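Local coordinates for neural-cadherin (Drosophila melanogaster, PDB 3UBF), which mediates calcium-dependent, homophilic cell–cell adhesion through its chain of extracellular cadherin domains, three of which make up this fragment, at residues A257-I262 / K273-E278; H284-I289 / I307-V312; D232-K237 / G267-A272. All blocks are in the same frame, centred on the assembly; numbering follows the deposited sequence.

Contact 1: residues A257-I262 / K273-E278; sequences AGTFNI and KELDFE. With ZN (zinc ion), chain O.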
loop_
_atom_site.group_PDB
_atom_site.type_symbol
_atom_site.label_atom_id
_atom_site.label_comp_id
_atom_site.label_asym_id
_atom_site.label_seq_id
_atom_site.Cartn_x
_atom_site.Cartn_y
_atom_site.Cartn_z
ATOM N N ALA A 257 -15.662 -7.174 33.762
ATOM C CA ALA A 257 -16.258 -8.468 33.407
ATOM C C ALA A 257 -17.773 -8.342 33.186
ATOM O O ALA A 257 -18.505 -7.900 34.076
ATOM C CB ALA A 257 -15.947 -9.512 34.489
ATOM N N GLY A 258 -18.227 -8.702 31.987
ATOM C CA GLY A 258 -19.651 -8.659 31.655
ATOM C C GLY A 258 -20.168 -7.330 31.117
ATOM O O GLY A 258 -21.367 -7.195 30.865
ATOM N N THR A 259 -19.274 -6.353 30.944
ATOM C CA THR A 259 -19.638 -5.061 30.355
ATOM C C THR A 259 -19.771 -5.210 28.841
ATOM O O THR A 259 -20.624 -4.595 28.204
ATOM C CB THR A 259 -18.600 -3.972 30.696
ATOM O OG1 THR A 259 -18.545 -3.794 32.114
ATOM C CG2 THR A 259 -18.968 -2.638 30.050
ATOM N N PHE A 260 -18.919 -6.043 28.273
ATOM C CA PHE A 260 -18.982 -6.318 26.862
ATOM C C PHE A 260 -19.204 -7.806 26.638
ATOM O O PHE A 260 -18.864 -8.636 27.489
ATOM C CB PHE A 260 -17.697 -5.837 26.189
ATOM C CG PHE A 260 -17.355 -4.408 26.506
ATOM C CD1 PHE A 260 -16.430 -4.104 27.503
ATOM C CD2 PHE A 260 -17.969 -3.363 25.824
ATOM C CE1 PHE A 260 -16.112 -2.773 27.822
ATOM C CE2 PHE A 260 -17.656 -2.029 26.132
ATOM C CZ PHE A 260 -16.728 -1.738 27.136
ATOM N N ASN A 261 -19.824 -8.135 25.518
ATOM C CA ASN A 261 -19.794 -9.496 25.022
ATOM C C ASN A 261 -19.410 -9.494 23.551
ATOM O O ASN A 261 -19.298 -8.433 22.933
ATOM C CB ASN A 261 -21.108 -10.256 25.295
ATOM C CG ASN A 261 -22.346 -9.445 24.960
ATOM O OD1 ASN A 261 -22.462 -8.892 23.867
ATOM N ND2 ASN A 261 -23.289 -9.385 25.896
ATOM N N ILE A 262 -19.168 -10.677 23.008
ATOM C CA ILE A 262 -18.811 -10.827 21.610
ATOM C C ILE A 262 -19.689 -11.921 21.038
ATOM O O ILE A 262 -20.053 -12.862 21.748
ATOM C CB ILE A 262 -17.318 -11.183 21.433
ATOM C CG1 ILE A 262 -16.908 -11.058 19.951
ATOM C CG2 ILE A 262 -17.020 -12.579 22.011
ATOM C CD1 ILE A 262 -15.410 -11.080 19.687
ATOM N N LYS A 273 -23.759 -3.593 29.218
ATOM C CA LYS A 273 -24.200 -2.791 30.366
ATOM C C LYS A 273 -24.226 -1.303 30.034
ATOM O O LYS A 273 -23.534 -0.867 29.122
ATOM C CB LYS A 273 -23.266 -3.016 31.561
ATOM C CG LYS A 273 -23.366 -4.395 32.195
ATOM C CD LYS A 273 -22.259 -4.620 33.220
ATOM C CE LYS A 273 -22.469 -5.951 33.947
ATOM N NZ LYS A 273 -21.443 -6.200 34.995
ATOM N N GLU A 274 -25.014 -0.525 30.778
ATOM C CA GLU A 274 -24.949 0.938 30.694
ATOM C C GLU A 274 -23.625 1.427 31.276
ATOM O O GLU A 274 -23.049 0.781 32.148
ATOM C CB GLU A 274 -26.131 1.596 31.424
ATOM N N LEU A 275 -23.143 2.564 30.785
ATOM C CA LEU A 275 -21.859 3.099 31.208
ATOM C C LEU A 275 -21.980 4.434 31.936
ATOM O O LEU A 275 -22.771 5.305 31.549
ATOM C CB LEU A 275 -20.930 3.254 30.006
ATOM C CG LEU A 275 -20.480 1.991 29.268
ATOM C CD1 LEU A 275 -19.899 2.376 27.925
ATOM C CD2 LEU A 275 -19.476 1.171 30.096
ATOM N N ASP A 276 -21.190 4.586 32.992
ATOM C CA ASP A 276 -21.078 5.861 33.692
ATOM C C ASP A 276 -19.601 6.267 33.765
ATOM O O ASP A 276 -18.765 5.535 34.314
ATOM C CB ASP A 276 -21.707 5.773 35.092
ATOM C CG ASP A 276 -22.132 7.130 35.639
ATOM O OD1 ASP A 276 -21.690 8.174 35.099
ATOM O OD2 ASP A 276 -22.925 7.151 36.613
ATOM N N PHE A 277 -19.284 7.423 33.180
ATOM C CA PHE A 277 -17.914 7.940 33.158
ATOM C C PHE A 277 -17.538 8.532 34.506
ATOM O O PHE A 277 -16.384 8.450 34.928
ATOM C CB PHE A 277 -17.751 8.984 32.052
ATOM C CG PHE A 277 -16.332 9.431 31.838
ATOM C CD1 PHE A 277 -15.475 8.699 31.023
ATOM C CD2 PHE A 277 -15.859 10.593 32.430
ATOM C CE1 PHE A 277 -14.166 9.114 30.807
ATOM C CE2 PHE A 277 -14.547 11.018 32.215
ATOM C CZ PHE A 277 -13.700 10.273 31.400
ATOM N N GLU A 278 -18.528 9.119 35.171
ATOM C CA GLU A 278 -18.348 9.720 36.488
ATOM C C GLU A 278 -18.456 8.679 37.604
ATOM O O GLU A 278 -18.214 8.995 38.772
ATOM C CB GLU A 278 -19.357 10.854 36.706
ATOM C CG GLU A 278 -19.031 12.147 35.961
ATOM C CD GLU A 278 -19.778 12.307 34.632
ATOM O OE1 GLU A 278 -20.638 13.211 34.548
ATOM O OE2 GLU A 278 -19.515 11.548 33.673
HETATM ZN ZN ZN O . -21.205 11.625 31.998
HETATM O O HOH W 1 -22.847 10.294 32.993
#
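K273 lays its long aliphatic chain across the turn G258–T259, and the two backbones come nearest at T259 and K273. CB of K273 points at the opposite segment, and CG, which stands anti to the carbonyl carbon (chi1 -70°), already lies 3.7 Å from G258 O. From there the chain runs fully extended. CD keeps near that same carbonyl and also passes T259, whose OG1 is 4.0 Å from it, the two side chains crossing at about a right angle. CE sits 3.5 Å from G258 O, and NZ at the tip arrives 3.5 Å from A257 O. A lysine suits this exposed edge because its methylenes can cover backbone while its ammonium group stays at the surface near A257 O. G258 suits the turn for a different reason: with phi 88°, a CB would jam against the carbonyl oxygen of A257 and crowd K273 NZ.

The segments belong to the last cadherin domain of the fragment, a Greek-key beta sandwich. Residues 257-262 lead into the edge strand 260-262. The loop 273-278 leaves strand 268-271 for the end of the domain where metal is bound. Between them the pairing is already giving out: K273 N reaches T259 O only through a weak hydrogen bond of 3.4 Å, bent to 134°.

T259 divides its two branches. OG1 makes a weak hydrogen bond back to G256 O, whereas CG2 meets L275 CD2 at 3.8 Å and also rests over one face of the F260 ring, displaced toward its rim. T259 and L275 both also touch Y286 of strand 285-294. Farther along, E278 binds a zinc ion through OE2 at 2.4 Å, a site completed by E225, D311 and water.

Contact 2: residues H284-I289 / I307-V312; sequences HVYSLI and IRVTDV. With ZN (zinc ion), chain O; ZN (zinc ion), chain S.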
loop_
_atom_site.group_PDB
_atom_site.type_symbol
_atom_site.label_atom_id
_atom_site.label_comp_id
_atom_site.label_asym_id
_atom_site.label_seq_id
_atom_site.Cartn_x
_atom_site.Cartn_y
_atom_site.Cartn_z
ATOM N N HIS A 284 -12.091 3.611 32.870
ATOM C CA HIS A 284 -12.250 4.375 31.644
ATOM C C HIS A 284 -11.626 3.649 30.478
ATOM O O HIS A 284 -12.009 3.873 29.336
ATOM C CB HIS A 284 -11.639 5.762 31.776
ATOM C CG HIS A 284 -12.381 6.652 32.721
ATOM N ND1 HIS A 284 -11.845 7.818 33.228
ATOM C CD2 HIS A 284 -13.612 6.530 33.268
ATOM C CE1 HIS A 284 -12.724 8.379 34.035
ATOM N NE2 HIS A 284 -13.803 7.618 34.075
ATOM N N VAL A 285 -10.659 2.785 30.780
ATOM C CA VAL A 285 -9.990 1.956 29.784
ATOM C C VAL A 285 -10.167 0.497 30.196
ATOM O O VAL A 285 -9.697 0.094 31.269
ATOM C CB VAL A 285 -8.468 2.299 29.672
ATOM C CG1 VAL A 285 -7.767 1.339 28.716
ATOM C CG2 VAL A 285 -8.255 3.755 29.236
ATOM N N TYR A 286 -10.867 -0.275 29.364
ATOM C CA TYR A 286 -11.067 -1.707 29.597
ATOM C C TYR A 286 -10.068 -2.529 28.777
ATOM O O TYR A 286 -9.900 -2.295 27.575
ATOM C CB TYR A 286 -12.473 -2.134 29.181
ATOM C CG TYR A 286 -13.609 -1.518 29.957
ATOM C CD1 TYR A 286 -14.106 -0.257 29.625
ATOM C CD2 TYR A 286 -14.221 -2.210 31.002
ATOM C CE1 TYR A 286 -15.163 0.299 30.322
ATOM C CE2 TYR A 286 -15.285 -1.661 31.704
ATOM C CZ TYR A 286 -15.747 -0.401 31.361
ATOM O OH TYR A 286 -16.800 0.159 32.058
ATOM N N SER A 287 -9.420 -3.489 29.425
ATOM C CA SER A 287 -8.531 -4.412 28.741
ATOM C C SER A 287 -9.205 -5.756 28.619
ATOM O O SER A 287 -9.549 -6.388 29.612
ATOM C CB SER A 287 -7.220 -4.576 29.501
ATOM O OG SER A 287 -6.475 -3.380 29.446
ATOM N N LEU A 288 -9.391 -6.194 27.389
ATOM C CA LEU A 288 -10.102 -7.425 27.133
ATOM C C LEU A 288 -9.243 -8.309 26.256
ATOM O O LEU A 288 -8.376 -7.822 25.521
ATOM C CB LEU A 288 -11.433 -7.125 26.437
ATOM C CG LEU A 288 -12.337 -6.065 27.095
ATOM C CD1 LEU A 288 -13.327 -5.497 26.089
ATOM C CD2 LEU A 288 -13.071 -6.631 28.317
ATOM N N ILE A 289 -9.463 -9.611 26.351
ATOM C CA ILE A 289 -8.809 -10.531 25.457
ATOM C C ILE A 289 -9.881 -11.279 24.699
ATOM O O ILE A 289 -10.757 -11.927 25.302
ATOM C CB ILE A 289 -7.880 -11.515 26.186
ATOM C CG1 ILE A 289 -6.735 -10.768 26.858
ATOM C CG2 ILE A 289 -7.312 -12.534 25.199
ATOM C CD1 ILE A 289 -5.830 -11.655 27.711
ATOM N N ILE A 307 -10.819 -1.064 25.164
ATOM C CA ILE A 307 -11.953 -0.168 24.985
ATOM C C ILE A 307 -11.849 1.015 25.923
ATOM O O ILE A 307 -11.888 0.870 27.144
ATOM C CB ILE A 307 -13.316 -0.881 25.168
ATOM C CG1 ILE A 307 -13.412 -2.090 24.224
ATOM C CG2 ILE A 307 -14.468 0.111 24.963
ATOM C CD1 ILE A 307 -14.711 -2.860 24.315
ATOM N N ARG A 308 -11.710 2.190 25.330
ATOM C CA ARG A 308 -11.708 3.435 26.069
ATOM C C ARG A 308 -13.087 4.082 26.040
ATOM O O ARG A 308 -13.766 4.095 25.010
ATOM C CB ARG A 308 -10.672 4.378 25.493
ATOM C CG ARG A 308 -9.247 3.912 25.706
ATOM C CD ARG A 308 -8.275 4.578 24.728
ATOM N NE ARG A 308 -6.879 4.438 25.154
ATOM C CZ ARG A 308 -6.045 3.483 24.741
ATOM N NH1 ARG A 308 -6.437 2.553 23.864
ATOM N NH2 ARG A 308 -4.802 3.466 25.203
ATOM N N VAL A 309 -13.492 4.608 27.189
ATOM C CA VAL A 309 -14.749 5.305 27.325
ATOM C C VAL A 309 -14.462 6.786 27.506
ATOM O O VAL A 309 -13.660 7.177 28.359
ATOM C CB VAL A 309 -15.554 4.758 28.518
ATOM C CG1 VAL A 309 -16.881 5.510 28.692
ATOM C CG2 VAL A 309 -15.805 3.269 28.330
ATOM N N THR A 310 -15.093 7.605 26.670
ATOM C CA THR A 310 -14.992 9.052 26.806
ATOM C C THR A 310 -16.246 9.580 27.466
ATOM O O THR A 310 -17.306 8.965 27.381
ATOM C CB THR A 310 -14.785 9.770 25.449
ATOM O OG1 THR A 310 -15.955 9.631 24.630
ATOM C CG2 THR A 310 -13.575 9.212 24.727
ATOM N N ASP A 311 -16.124 10.713 28.142
ATOM C CA ASP A 311 -17.303 11.381 28.659
ATOM C C ASP A 311 -18.038 12.101 27.543
ATOM O O ASP A 311 -17.474 12.452 26.508
ATOM C CB ASP A 311 -16.956 12.382 29.765
ATOM C CG ASP A 311 -18.110 12.604 30.737
ATOM O OD1 ASP A 311 -19.190 12.003 30.553
ATOM O OD2 ASP A 311 -17.935 13.380 31.700
ATOM N N VAL A 312 -19.314 12.326 27.783
ATOM C CA VAL A 312 -20.118 13.098 26.874
ATOM C C VAL A 312 -20.689 14.295 27.615
ATOM O O VAL A 312 -20.705 15.399 27.078
ATOM C CB VAL A 312 -21.232 12.236 26.261
ATOM C CG1 VAL A 312 -22.475 12.194 27.180
ATOM C CG2 VAL A 312 -21.562 12.751 24.857
HETATM ZN ZN ZN O . -21.205 11.625 31.998
HETATM ZN ZN ZN S . -19.164 14.772 32.407
HETATM O O HOH W 2 -21.192 15.211 31.732
HETATM O O HOH W 1 -22.847 10.294 32.993
#
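Y286 and I307 form the antiparallel hydrogen-bonded pair at the centre of this contact. Y286 N gives a nearly straight bond (177°) to I307 O, 2.7 Å away, and I307 N returns one to Y286 O. Two residues along, past the non-hydrogen-bonded pair V285/R308, V309 N bonds H284 O at 2.7 Å.

On the inner face the Y286 ring turns its edge to the neighbouring strand: CE1 meets V309 CG2 at 3.6 Å, and I307 O lies beside CD1, also near the ring plane. A branched valine thus offers a methyl group to the ring edge, and L288 CD1 touches I307 CD1 at 3.5 Å. On the outer face V285 CG2 lies against R308 CG (3.7 Å), the two side chains pointing the same way; R308 NH1 makes a long, weak ion pair with E220.

In the next shell, F260 meets the Y286 ring edge-to-face, while H284 stacks on F277 and its NE2 bonds F277 O. At the end of 307-312, D311 bridges two zinc ions, OD1 at 2.5 Å from one and OD2 at 2.0 Å from the other. Strands 285-294 and 300-310 form a hairpin central to one sheet of the cadherin sandwich, flanked by 246-253 and 219-224.

Contact 3: residues D232-K237 / G267-A272; sequences DIISIK and GIVKLA. With ZN (zinc ion), chain R.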
loop_
_atom_site.group_PDB
_atom_site.type_symbol
_atom_site.label_atom_id
_atom_site.label_comp_id
_atom_site.label_asym_id
_atom_site.label_seq_id
_atom_site.Cartn_x
_atom_site.Cartn_y
_atom_site.Cartn_z
ATOM N N ASP A 232 -23.301 -2.379 18.585
ATOM C CA ASP A 232 -22.012 -2.876 18.121
ATOM C C ASP A 232 -20.932 -1.860 18.427
ATOM O O ASP A 232 -21.111 -0.667 18.179
ATOM C CB ASP A 232 -22.039 -3.130 16.609
ATOM C CG ASP A 232 -23.109 -4.132 16.188
ATOM O OD1 ASP A 232 -23.571 -4.941 17.030
ATOM O OD2 ASP A 232 -23.491 -4.112 14.996
ATOM N N ILE A 233 -19.816 -2.346 18.957
ATOM C CA ILE A 233 -18.714 -1.513 19.378
ATOM C C ILE A 233 -17.525 -1.714 18.439
ATOM O O ILE A 233 -16.894 -0.749 17.989
ATOM C CB ILE A 233 -18.336 -1.848 20.840
ATOM C CG1 ILE A 233 -19.341 -1.203 21.780
ATOM C CG2 ILE A 233 -16.909 -1.403 21.203
ATOM C CD1 ILE A 233 -19.256 -1.731 23.166
ATOM N N ILE A 234 -17.224 -2.974 18.146
ATOM C CA ILE A 234 -16.114 -3.313 17.272
ATOM C C ILE A 234 -16.336 -4.711 16.716
ATOM O O ILE A 234 -16.941 -5.559 17.386
ATOM C CB ILE A 234 -14.736 -3.165 18.009
ATOM C CG1 ILE A 234 -13.558 -3.402 17.049
ATOM C CG2 ILE A 234 -14.675 -4.041 19.253
ATOM C CD1 ILE A 234 -12.260 -2.771 17.503
ATOM N N SER A 235 -15.886 -4.928 15.482
ATOM C CA SER A 235 -15.917 -6.254 14.874
ATOM C C SER A 235 -14.529 -6.839 14.877
ATOM O O SER A 235 -13.577 -6.214 14.420
ATOM C CB SER A 235 -16.429 -6.207 13.432
ATOM O OG SER A 235 -17.826 -6.421 13.388
ATOM N N ILE A 236 -14.418 -8.051 15.389
ATOM C CA ILE A 236 -13.154 -8.749 15.388
ATOM C C ILE A 236 -13.249 -9.948 14.459
ATOM O O ILE A 236 -14.249 -10.673 14.453
ATOM C CB ILE A 236 -12.742 -9.119 16.814
ATOM C CG1 ILE A 236 -12.273 -7.858 17.528
ATOM C CG2 ILE A 236 -11.622 -10.126 16.813
ATOM C CD1 ILE A 236 -12.765 -7.761 18.916
ATOM N N LYS A 237 -12.226 -10.132 13.637
ATOM C CA LYS A 237 -12.229 -11.258 12.729
ATOM C C LYS A 237 -10.874 -11.936 12.708
ATOM O O LYS A 237 -9.832 -11.273 12.726
ATOM C CB LYS A 237 -12.647 -10.833 11.320
ATOM C CG LYS A 237 -13.280 -11.960 10.537
ATOM C CD LYS A 237 -13.718 -11.524 9.150
ATOM C CE LYS A 237 -12.746 -12.022 8.085
ATOM N NZ LYS A 237 -13.384 -12.108 6.735
ATOM N N GLY A 267 -18.225 -12.356 15.745
ATOM C CA GLY A 267 -17.039 -11.632 16.170
ATOM C C GLY A 267 -17.354 -10.199 16.551
ATOM O O GLY A 267 -16.441 -9.378 16.736
ATOM N N ILE A 268 -18.649 -9.892 16.661
ATOM C CA ILE A 268 -19.079 -8.538 16.950
ATOM C C ILE A 268 -19.149 -8.345 18.448
ATOM O O ILE A 268 -19.866 -9.073 19.143
ATOM C CB ILE A 268 -20.448 -8.205 16.327
ATOM C CG1 ILE A 268 -20.417 -8.364 14.803
ATOM C CG2 ILE A 268 -20.881 -6.789 16.726
ATOM C CD1 ILE A 268 -21.774 -8.107 14.128
ATOM N N VAL A 269 -18.390 -7.364 18.933
ATOM C CA VAL A 269 -18.410 -6.991 20.336
ATOM C C VAL A 269 -19.536 -5.988 20.583
ATOM O O VAL A 269 -19.565 -4.917 19.985
ATOM C CB VAL A 269 -17.048 -6.401 20.777
ATOM C CG1 VAL A 269 -17.041 -6.059 22.273
ATOM C CG2 VAL A 269 -15.935 -7.369 20.452
ATOM N N LYS A 270 -20.469 -6.342 21.454
ATOM C CA LYS A 270 -21.518 -5.409 21.851
ATOM C C LYS A 270 -21.336 -4.929 23.287
ATOM O O LYS A 270 -20.602 -5.533 24.069
ATOM C CB LYS A 270 -22.905 -6.022 21.657
ATOM C CG LYS A 270 -23.292 -6.166 20.207
ATOM C CD LYS A 270 -24.633 -6.852 20.042
ATOM C CE LYS A 270 -24.819 -7.333 18.614
ATOM N NZ LYS A 270 -26.236 -7.680 18.326
ATOM N N LEU A 271 -21.996 -3.823 23.611
ATOM C CA LEU A 271 -22.078 -3.334 24.975
ATOM C C LEU A 271 -23.178 -4.079 25.720
ATOM O O LEU A 271 -24.327 -4.088 25.283
ATOM C CB LEU A 271 -22.372 -1.832 24.967
ATOM C CG LEU A 271 -22.399 -1.097 26.314
ATOM C CD1 LEU A 271 -21.135 -1.348 27.134
ATOM C CD2 LEU A 271 -22.598 0.386 26.086
ATOM N N ALA A 272 -22.828 -4.704 26.840
ATOM C CA ALA A 272 -23.805 -5.459 27.640
ATOM C C ALA A 272 -24.441 -4.649 28.773
ATOM O O ALA A 272 -25.535 -4.983 29.233
ATOM C CB ALA A 272 -23.166 -6.718 28.192
HETATM ZN ZN ZN R . -25.270 -5.676 14.805
#
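A classic beta bulge interrupts this antiparallel pairing of strands 232-239 and 268-271: I233 and I234 both stand opposite V269. V269 O accepts from I233 N and V269 N gives to I234 O, each bond 2.8 Å long, so one residue bonds to both members of the bulge. Beyond it, I236 N bonds G267 O, also at 2.8 Å. G267 suits its place: its phi is positive (75°), and a CB would clash with I236 O.

The two strands are the central pair of one sheet in a cadherin beta sandwich, between strands 213-214 and 260-262, and their inner face meets the opposite sheet. There I234 CG2, held between the backbone N and the carbonyl carbon, lies alongside V269 CB, and I236 CD1 touches V269 CG2 at 3.5 Å; I234, I236 and V269 all pack on L305. I233, brought inward by the bulge, sets CD1 3.6 Å from L271 CB and also reaches I307.

The other face is mixed, with a metal-bound carboxylate. D232 OD2 binds a zinc ion at 2.4 Å, while its OD1 lies 3.1 Å from K270 CE. The lysine runs side by side with the aspartate, but NZ stops 4.0 Å from OD1, beyond a salt bridge. With an alanine in place of K270, D232 OD1 would probably lose both its methylene cover and the positive charge nearby. I268 CG2 closes on D232 OD1 from the same strand as K270, at 3.3 Å, its methyl group bordering the carboxylate.

All three contacts lie in one cadherin domain. Contacts 2 and 3 are partly buried strand pairings, one in each sheet: the first keeps an even register, the second shifts at a bulge, and I307 packs on I233 across the sandwich. Both turn apolar side chains to the interior, whereas contact 1 is a surface contact of loops, with weak backbone bonding and a lysine chain as its main cover. It adjoins contact 3 through strands 260-262 and 268-271, where N261 pairs with K270, and contact 2 where F277 packs on D311. Contacts 1 and 2 share a zinc ion held by E278 and D311, whereas contact 3 meets a different zinc.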